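Local coordinates for protein 6-phosphogluconolactonase (Leishmania braziliensis, PDB 3CSS) that probably hydrolyses 6-phosphogluconolactone to 6-phosphogluconate, the second step of the oxidative pentose phosphate pathway, at residues A[126-138]-A[177-189]. Residues are numbered along the deposited sequence; the frame is centred on the assembly and turned at random.
Sequences AWAVAQDYEVKLL and VAATDEEHVVSVS. Unlike the reference sequence in segment 126-138: V135 (reference Ala).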
ATOM      1  N   ALA A 126      11.899   5.578  13.762  1.00 27.14           N
ATOM      2  CA  ALA A 126      11.136   4.872  12.737  1.00 26.79           C
ATOM      3  C   ALA A 126      10.961   3.385  13.093  1.00 26.16           C
ATOM      4  O   ALA A 126       9.864   2.851  13.000  1.00 26.38           O
ATOM      5  CB  ALA A 126      11.803   5.044  11.340  1.00 26.26           C
ATOM      6  N   TRP A 127      12.038   2.719  13.494  1.00 26.48           N
ATOM      7  CA  TRP A 127      11.950   1.325  13.940  1.00 25.98           C
ATOM      8  C   TRP A 127      11.026   1.147  15.136  1.00 26.06           C
ATOM      9  O   TRP A 127      10.296   0.166  15.199  1.00 25.86           O
ATOM     10  CB  TRP A 127      13.328   0.754  14.274  1.00 25.85           C
ATOM     11  CG  TRP A 127      14.049   0.120  13.102  1.00 25.11           C
ATOM     12  CD1 TRP A 127      15.285   0.441  12.636  1.00 25.58           C
ATOM     13  CD2 TRP A 127      13.573  -0.950  12.269  1.00 25.25           C
ATOM     14  NE1 TRP A 127      15.612  -0.358  11.562  1.00 26.29           N
ATOM     15  CE2 TRP A 127      14.576  -1.215  11.312  1.00 26.22           C
ATOM     16  CE3 TRP A 127      12.392  -1.707  12.232  1.00 24.78           C
ATOM     17  CZ2 TRP A 127      14.442  -2.205  10.347  1.00 24.85           C
ATOM     18  CZ3 TRP A 127      12.262  -2.687  11.268  1.00 24.69           C
ATOM     19  CH2 TRP A 127      13.277  -2.924  10.334  1.00 24.81           C
ATOM     20  N   ALA A 128      11.067   2.079  16.081  1.00 26.46           N
ATOM     21  CA  ALA A 128      10.195   2.004  17.246  1.00 26.24           C
ATOM     22  C   ALA A 128       8.722   1.997  16.812  1.00 26.51           C
ATOM     23  O   ALA A 128       7.932   1.185  17.301  1.00 26.76           O
ATOM     24  CB  ALA A 128      10.482   3.157  18.194  1.00 26.49           C
ATOM     25  N   VAL A 129       8.369   2.885  15.877  1.00 26.01           N
ATOM     26  CA  VAL A 129       7.004   2.934  15.318  1.00 26.10           C
ATOM     27  C   VAL A 129       6.671   1.655  14.522  1.00 26.32           C
ATOM     28  O   VAL A 129       5.598   1.084  14.700  1.00 26.31           O
ATOM     29  CB  VAL A 129       6.788   4.191  14.433  1.00 26.28           C
ATOM     30  CG1 VAL A 129       5.413   4.164  13.770  1.00 25.08           C
ATOM     31  CG2 VAL A 129       6.967   5.460  15.256  1.00 25.33           C
ATOM     32  N   ALA A 130       7.602   1.205  13.679  1.00 26.50           N
ATOM     33  CA  ALA A 130       7.436  -0.031  12.903  1.00 26.89           C
ATOM     34  C   ALA A 130       7.132  -1.231  13.793  1.00 27.19           C
ATOM     35  O   ALA A 130       6.231  -2.021  13.504  1.00 26.63           O
ATOM     36  CB  ALA A 130       8.691  -0.313  12.043  1.00 27.27           C
ATOM     37  N   GLN A 131       7.895  -1.357  14.875  1.00 27.58           N
ATOM     38  CA  GLN A 131       7.774  -2.502  15.778  1.00 28.08           C
ATOM     39  C   GLN A 131       6.430  -2.536  16.507  1.00 27.75           C
ATOM     40  O   GLN A 131       5.795  -3.585  16.606  1.00 27.35           O
ATOM     41  CB  GLN A 131       8.933  -2.499  16.757  1.00 28.60           C
ATOM     42  CG  GLN A 131      10.252  -2.835  16.078  1.00 30.46           C
ATOM     43  CD  GLN A 131      10.493  -4.333  15.968  1.00 32.85           C
ATOM     44  OE1 GLN A 131      10.340  -4.931  14.887  1.00 33.30           O
ATOM     45  NE2 GLN A 131      10.893  -4.944  17.083  1.00 30.35           N
ATOM     46  N   ASP A 132       5.981  -1.377  16.974  1.00 27.35           N
ATOM     47  CA  ASP A 132       4.675  -1.266  17.622  1.00 27.58           C
ATOM     48  C   ASP A 132       3.533  -1.579  16.641  1.00 26.62           C
ATOM     49  O   ASP A 132       2.540  -2.223  17.010  1.00 26.51           O
ATOM     50  CB  ASP A 132       4.489   0.130  18.232  1.00 27.91           C
ATOM     51  CG  ASP A 132       5.217   0.305  19.574  1.00 32.05           C
ATOM     52  OD1 ASP A 132       5.789  -0.678  20.125  1.00 36.29           O
ATOM     53  OD2 ASP A 132       5.200   1.450  20.094  1.00 36.04           O
ATOM     54  N   TYR A 133       3.677  -1.127  15.400  1.00 25.92           N
ATOM     55  CA  TYR A 133       2.654  -1.365  14.385  1.00 25.31           C
ATOM     56  C   TYR A 133       2.614  -2.849  14.005  1.00 25.08           C
ATOM     57  O   TYR A 133       1.553  -3.429  13.858  1.00 24.76           O
ATOM     58  CB  TYR A 133       2.908  -0.467  13.160  1.00 25.75           C
ATOM     59  CG  TYR A 133       1.868  -0.525  12.071  1.00 25.25           C
ATOM     60  CD1 TYR A 133       0.508  -0.642  12.355  1.00 24.74           C
ATOM     61  CD2 TYR A 133       2.244  -0.406  10.740  1.00 25.24           C
ATOM     62  CE1 TYR A 133      -0.438  -0.688  11.337  1.00 26.57           C
ATOM     63  CE2 TYR A 133       1.302  -0.409   9.724  1.00 26.55           C
ATOM     64  CZ  TYR A 133      -0.031  -0.566  10.017  1.00 25.60           C
ATOM     65  OH  TYR A 133      -0.934  -0.600   8.971  1.00 28.19           O
ATOM     66  N   GLU A 134       3.783  -3.463  13.866  1.00 25.89           N
ATOM     67  CA  GLU A 134       3.876  -4.900  13.603  1.00 26.08           C
ATOM     68  C   GLU A 134       3.174  -5.751  14.670  1.00 25.85           C
ATOM     69  O   GLU A 134       2.443  -6.682  14.356  1.00 25.65           O
ATOM     70  CB  GLU A 134       5.338  -5.313  13.478  1.00 26.27           C
ATOM     71  CG  GLU A 134       5.529  -6.801  13.416  1.00 26.53           C
ATOM     72  CD  GLU A 134       6.915  -7.203  12.954  1.00 29.05           C
ATOM     73  OE1 GLU A 134       7.468  -6.553  12.041  1.00 30.90           O
ATOM     74  OE2 GLU A 134       7.452  -8.173  13.541  1.00 31.47           O
ATOM     75  N   VAL A 135       3.423  -5.427  15.933  1.00 26.00           N
ATOM     76  CA  VAL A 135       2.744  -6.078  17.054  1.00 25.80           C
ATOM     77  C   VAL A 135       1.226  -5.962  16.904  1.00 25.84           C
ATOM     78  O   VAL A 135       0.489  -6.953  17.061  1.00 25.39           O
ATOM     79  CB  VAL A 135       3.197  -5.470  18.403  1.00 26.28           C
ATOM     80  CG1 VAL A 135       2.328  -5.997  19.536  1.00 25.53           C
ATOM     81  CG2 VAL A 135       4.676  -5.776  18.665  1.00 26.71           C
ATOM     82  N   LYS A 136       0.764  -4.756  16.576  1.00 25.57           N
ATOM     83  CA  LYS A 136      -0.662  -4.510  16.402  1.00 25.69           C
ATOM     84  C   LYS A 136      -1.230  -5.349  15.257  1.00 24.96           C
ATOM     85  O   LYS A 136      -2.290  -5.950  15.398  1.00 24.82           O
ATOM     86  CB  LYS A 136      -0.929  -3.015  16.175  1.00 26.54           C
ATOM     87  CG  LYS A 136      -2.169  -2.521  16.799  1.00 29.23           C
ATOM     88  CD  LYS A 136      -2.448  -1.076  16.459  1.00 31.48           C
ATOM     89  CE  LYS A 136      -1.901  -0.110  17.491  1.00 33.24           C
ATOM     90  NZ  LYS A 136      -2.470   1.242  17.276  1.00 33.33           N
ATOM     91  N   LEU A 137      -0.517  -5.398  14.128  1.00 24.14           N
ATOM     92  CA  LEU A 137      -0.973  -6.165  12.962  1.00 24.04           C
ATOM     93  C   LEU A 137      -1.052  -7.664  13.289  1.00 24.73           C
ATOM     94  O   LEU A 137      -2.031  -8.330  12.972  1.00 25.67           O
ATOM     95  CB  LEU A 137      -0.057  -5.921  11.753  1.00 23.88           C
ATOM     96  CG  LEU A 137      -0.096  -4.503  11.148  1.00 23.10           C
ATOM     97  CD1 LEU A 137       0.967  -4.375  10.039  1.00 25.05           C
ATOM     98  CD2 LEU A 137      -1.528  -4.115  10.630  1.00 22.76           C
ATOM     99  N   LEU A 138      -0.025  -8.171  13.956  1.00 25.08           N
ATOM    100  CA  LEU A 138       0.044  -9.597  14.278  1.00 25.83           C
ATOM    101  C   LEU A 138      -1.041  -9.990  15.286  1.00 26.99           C
ATOM    102  O   LEU A 138      -1.457 -11.150  15.333  1.00 28.33           O
ATOM    103  CB  LEU A 138       1.427  -9.947  14.797  1.00 25.92           C
ATOM    104  CG  LEU A 138       2.559  -9.945  13.769  1.00 25.66           C
ATOM    105  CD1 LEU A 138       3.910 -10.012  14.463  1.00 26.66           C
ATOM    106  CD2 LEU A 138       2.418 -11.076  12.764  1.00 26.11           C
ATOM    107  N   VAL A 177      16.320   0.443   3.953  1.00 18.20           N
ATOM    108  CA  VAL A 177      16.191  -0.799   4.705  1.00 18.21           C
ATOM    109  C   VAL A 177      15.074  -1.703   4.134  1.00 17.20           C
ATOM    110  O   VAL A 177      15.295  -2.892   3.902  1.00 17.51           O
ATOM    111  CB  VAL A 177      15.937  -0.523   6.226  1.00 18.25           C
ATOM    112  CG1 VAL A 177      15.486  -1.788   6.918  1.00 18.21           C
ATOM    113  CG2 VAL A 177      17.201   0.025   6.874  1.00 19.76           C
ATOM    114  N   ALA A 178      13.911  -1.109   3.860  1.00 16.42           N
ATOM    115  CA  ALA A 178      12.736  -1.844   3.371  1.00 15.69           C
ATOM    116  C   ALA A 178      12.994  -2.560   2.054  1.00 15.45           C
ATOM    117  O   ALA A 178      12.417  -3.599   1.783  1.00 15.72           O
ATOM    118  CB  ALA A 178      11.553  -0.893   3.229  1.00 15.01           C
ATOM    119  N   ALA A 179      13.850  -1.994   1.207  1.00 15.62           N
ATOM    120  CA  ALA A 179      14.097  -2.591  -0.098  1.00 15.64           C
ATOM    121  C   ALA A 179      14.656  -4.005  -0.024  1.00 17.08           C
ATOM    122  O   ALA A 179      14.476  -4.778  -0.955  1.00 17.42           O
ATOM    123  CB  ALA A 179      15.025  -1.693  -0.915  1.00 16.27           C
ATOM    124  N   THR A 180      15.373  -4.329   1.060  1.00 17.59           N
ATOM    125  CA  THR A 180      15.953  -5.662   1.234  1.00 18.91           C
ATOM    126  C   THR A 180      15.546  -6.313   2.555  1.00 19.10           C
ATOM    127  O   THR A 180      16.149  -7.317   2.970  1.00 20.61           O
ATOM    128  CB  THR A 180      17.507  -5.638   1.112  1.00 19.19           C
ATOM    129  OG1 THR A 180      18.075  -4.750   2.108  1.00 22.23           O
ATOM    130  CG2 THR A 180      17.919  -5.187  -0.279  1.00 17.50           C
ATOM    131  N   ASP A 181      14.490  -5.801   3.176  1.00 19.22           N
ATOM    132  CA  ASP A 181      14.049  -6.334   4.461  1.00 19.50           C
ATOM    133  C   ASP A 181      13.169  -7.529   4.220  1.00 20.78           C
ATOM    134  O   ASP A 181      12.025  -7.380   3.794  1.00 20.65           O
ATOM    135  CB  ASP A 181      13.305  -5.274   5.267  1.00 18.89           C
ATOM    136  CG  ASP A 181      13.001  -5.718   6.699  1.00 20.10           C
ATOM    137  OD1 ASP A 181      12.967  -6.945   6.975  1.00 20.56           O
ATOM    138  OD2 ASP A 181      12.793  -4.826   7.547  1.00 18.27           O
ATOM    139  N   GLU A 182      13.715  -8.721   4.488  1.00 22.46           N
ATOM    140  CA  GLU A 182      12.985  -9.985   4.371  0.75 23.90           C
ATOM    141  C   GLU A 182      12.656 -10.591   5.736  1.00 23.36           C
ATOM    142  O   GLU A 182      12.271 -11.757   5.818  1.00 24.25           O
ATOM    143  CB  GLU A 182      13.817 -11.005   3.576  0.75 24.69           C
ATOM    144  CG  GLU A 182      14.172 -10.582   2.154  0.75 28.46           C
ATOM    145  CD  GLU A 182      12.953 -10.372   1.263  0.75 31.93           C
ATOM    146  OE1 GLU A 182      11.832 -10.812   1.627  0.75 32.80           O
ATOM    147  OE2 GLU A 182      13.124  -9.775   0.182  0.75 36.39           O
ATOM    148  N   GLU A 183      12.799  -9.802   6.798  1.00 22.76           N
ATOM    149  CA  GLU A 183      12.712 -10.287   8.181  1.00 22.45           C
ATOM    150  C   GLU A 183      11.539  -9.729   8.992  1.00 21.41           C
ATOM    151  O   GLU A 183      11.177 -10.298  10.028  1.00 22.09           O
ATOM    152  CB  GLU A 183      14.008  -9.934   8.922  1.00 22.97           C
ATOM    153  CG  GLU A 183      15.262 -10.604   8.373  1.00 25.28           C
ATOM    154  CD  GLU A 183      16.524 -10.215   9.137  0.50 27.58           C
ATOM    155  OE1 GLU A 183      16.521  -9.169   9.830  0.50 29.24           O
ATOM    156  OE2 GLU A 183      17.525 -10.956   9.039  0.50 28.65           O
ATOM    157  N   HIS A 184      10.981  -8.597   8.583  1.00 18.96           N
ATOM    158  CA  HIS A 184       9.935  -7.936   9.368  1.00 18.85           C
ATOM    159  C   HIS A 184       8.613  -7.850   8.619  1.00 17.90           C
ATOM    160  O   HIS A 184       8.575  -7.889   7.389  1.00 17.72           O
ATOM    161  CB  HIS A 184      10.389  -6.534   9.788  1.00 18.67           C
ATOM    162  CG  HIS A 184      11.686  -6.515  10.539  1.00 20.04           C
ATOM    163  ND1 HIS A 184      12.894  -6.261   9.929  1.00 19.66           N
ATOM    164  CD2 HIS A 184      11.962  -6.708  11.852  1.00 21.02           C
ATOM    165  CE1 HIS A 184      13.859  -6.286  10.834  1.00 20.34           C
ATOM    166  NE2 HIS A 184      13.322  -6.575  12.008  1.00 20.15           N
ATOM    167  N   VAL A 185       7.524  -7.735   9.377  1.00 17.46           N
ATOM    168  CA  VAL A 185       6.206  -7.415   8.819  1.00 17.18           C
ATOM    169  C   VAL A 185       6.128  -5.931   8.423  1.00 16.41           C
ATOM    170  O   VAL A 185       5.595  -5.593   7.374  1.00 16.55           O
ATOM    171  CB  VAL A 185       5.078  -7.735   9.842  1.00 17.49           C
ATOM    172  CG1 VAL A 185       3.741  -7.229   9.386  1.00 16.14           C
ATOM    173  CG2 VAL A 185       5.006  -9.250  10.126  1.00 18.62           C
ATOM    174  N   VAL A 186       6.618  -5.057   9.299  1.00 15.48           N
ATOM    175  CA  VAL A 186       6.683  -3.622   9.028  1.00 14.80           C
ATOM    176  C   VAL A 186       8.146  -3.199   9.035  1.00 14.91           C
ATOM    177  O   VAL A 186       8.884  -3.478   9.994  1.00 16.18           O
ATOM    178  CB  VAL A 186       5.899  -2.786  10.093  1.00 14.08           C
ATOM    179  CG1 VAL A 186       5.903  -1.318   9.747  1.00 14.81           C
ATOM    180  CG2 VAL A 186       4.491  -3.298  10.251  1.00 16.92           C
ATOM    181  N   SER A 187       8.568  -2.543   7.959  1.00 15.71           N
ATOM    182  CA  SER A 187       9.935  -2.074   7.832  1.00 15.45           C
ATOM    183  C   SER A 187       9.936  -0.542   7.751  1.00 15.44           C
ATOM    184  O   SER A 187       8.910   0.102   7.970  1.00 15.91           O
ATOM    185  CB  SER A 187      10.566  -2.688   6.588  1.00 15.97           C
ATOM    186  OG  SER A 187      11.971  -2.478   6.539  1.00 17.12           O
ATOM    187  N   VAL A 188      11.099   0.023   7.453  1.00 14.91           N
ATOM    188  CA  VAL A 188      11.315   1.456   7.515  1.00 15.19           C
ATOM    189  C   VAL A 188      12.102   1.958   6.305  1.00 15.38           C
ATOM    190  O   VAL A 188      12.845   1.205   5.669  1.00 15.00           O
ATOM    191  CB  VAL A 188      12.070   1.817   8.819  1.00 15.18           C
ATOM    192  CG1 VAL A 188      11.245   1.361  10.022  1.00 15.16           C
ATOM    193  CG2 VAL A 188      13.470   1.212   8.849  1.00 15.03           C
ATOM    194  N   SER A 189      11.963   3.242   6.012  1.00 15.11           N
ATOM    195  CA  SER A 189      12.703   3.853   4.924  1.00 15.51           C
ATOM    196  C   SER A 189      12.659   5.353   5.018  1.00 15.89           C
ATOM    197  O   SER A 189      11.769   5.907   5.651  1.00 15.67           O
ATOM    198  CB  SER A 189      12.060   3.478   3.602  1.00 16.25           C
ATOM    199  OG  SER A 189      10.745   4.000   3.564  1.00 15.56           O
TER
HETATM  200  O   HOH W   1       8.924  -4.243  12.611  1.00 29.58           O
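E134 OE1, on helix 126-138, accepts two consecutive backbone amides where the other segment enters strand 186-189. V186 N reaches OE1 at 3.2 Å, nearly straight and on the anti side; V185 N lies closer to OE1, 2.9 Å, but comes from well above the carboxylate plane on the same face and makes a more bent bond. With CG anti to the backbone N (chi1 171°) and the chain extended, E134 stretches from the helix to these amides, its CG lying against V185 CB. One turn back, a water bridges Q131 OE1 and V186 O.

W127 fills the other end. V188 CG2 sits over one face of the indole, 3.9 Å from the five-membered ring centroid, while the far edge of the six-membered ring, led by CH2, points at the face of H184 in an edge-to-face pair with planes at 53°. D181 holds that imidazole at its edge: H184 ND1 donates to the syn lone pair of D181 OD2 at 2.8 Å, and S187 OG donates to the same oxygen. D181 OD1 accepts from E183 N, an Asx turn, and from H184 N, which together form an Asx motif at the bend of the loop.

Between W127 and E134, A130 CB meets V186 CG1 and V188 CG1, each at 3.7 Å; beyond E134, L137 CD1 packs on V186 CG2. The whole is a helix laid nearly antiparallel (159°) over an edge strand of the mixed sheet, in the Rossmann-like α/β fold of the glucosamine-6-phosphate isomerase/6-phosphogluconolactonase family.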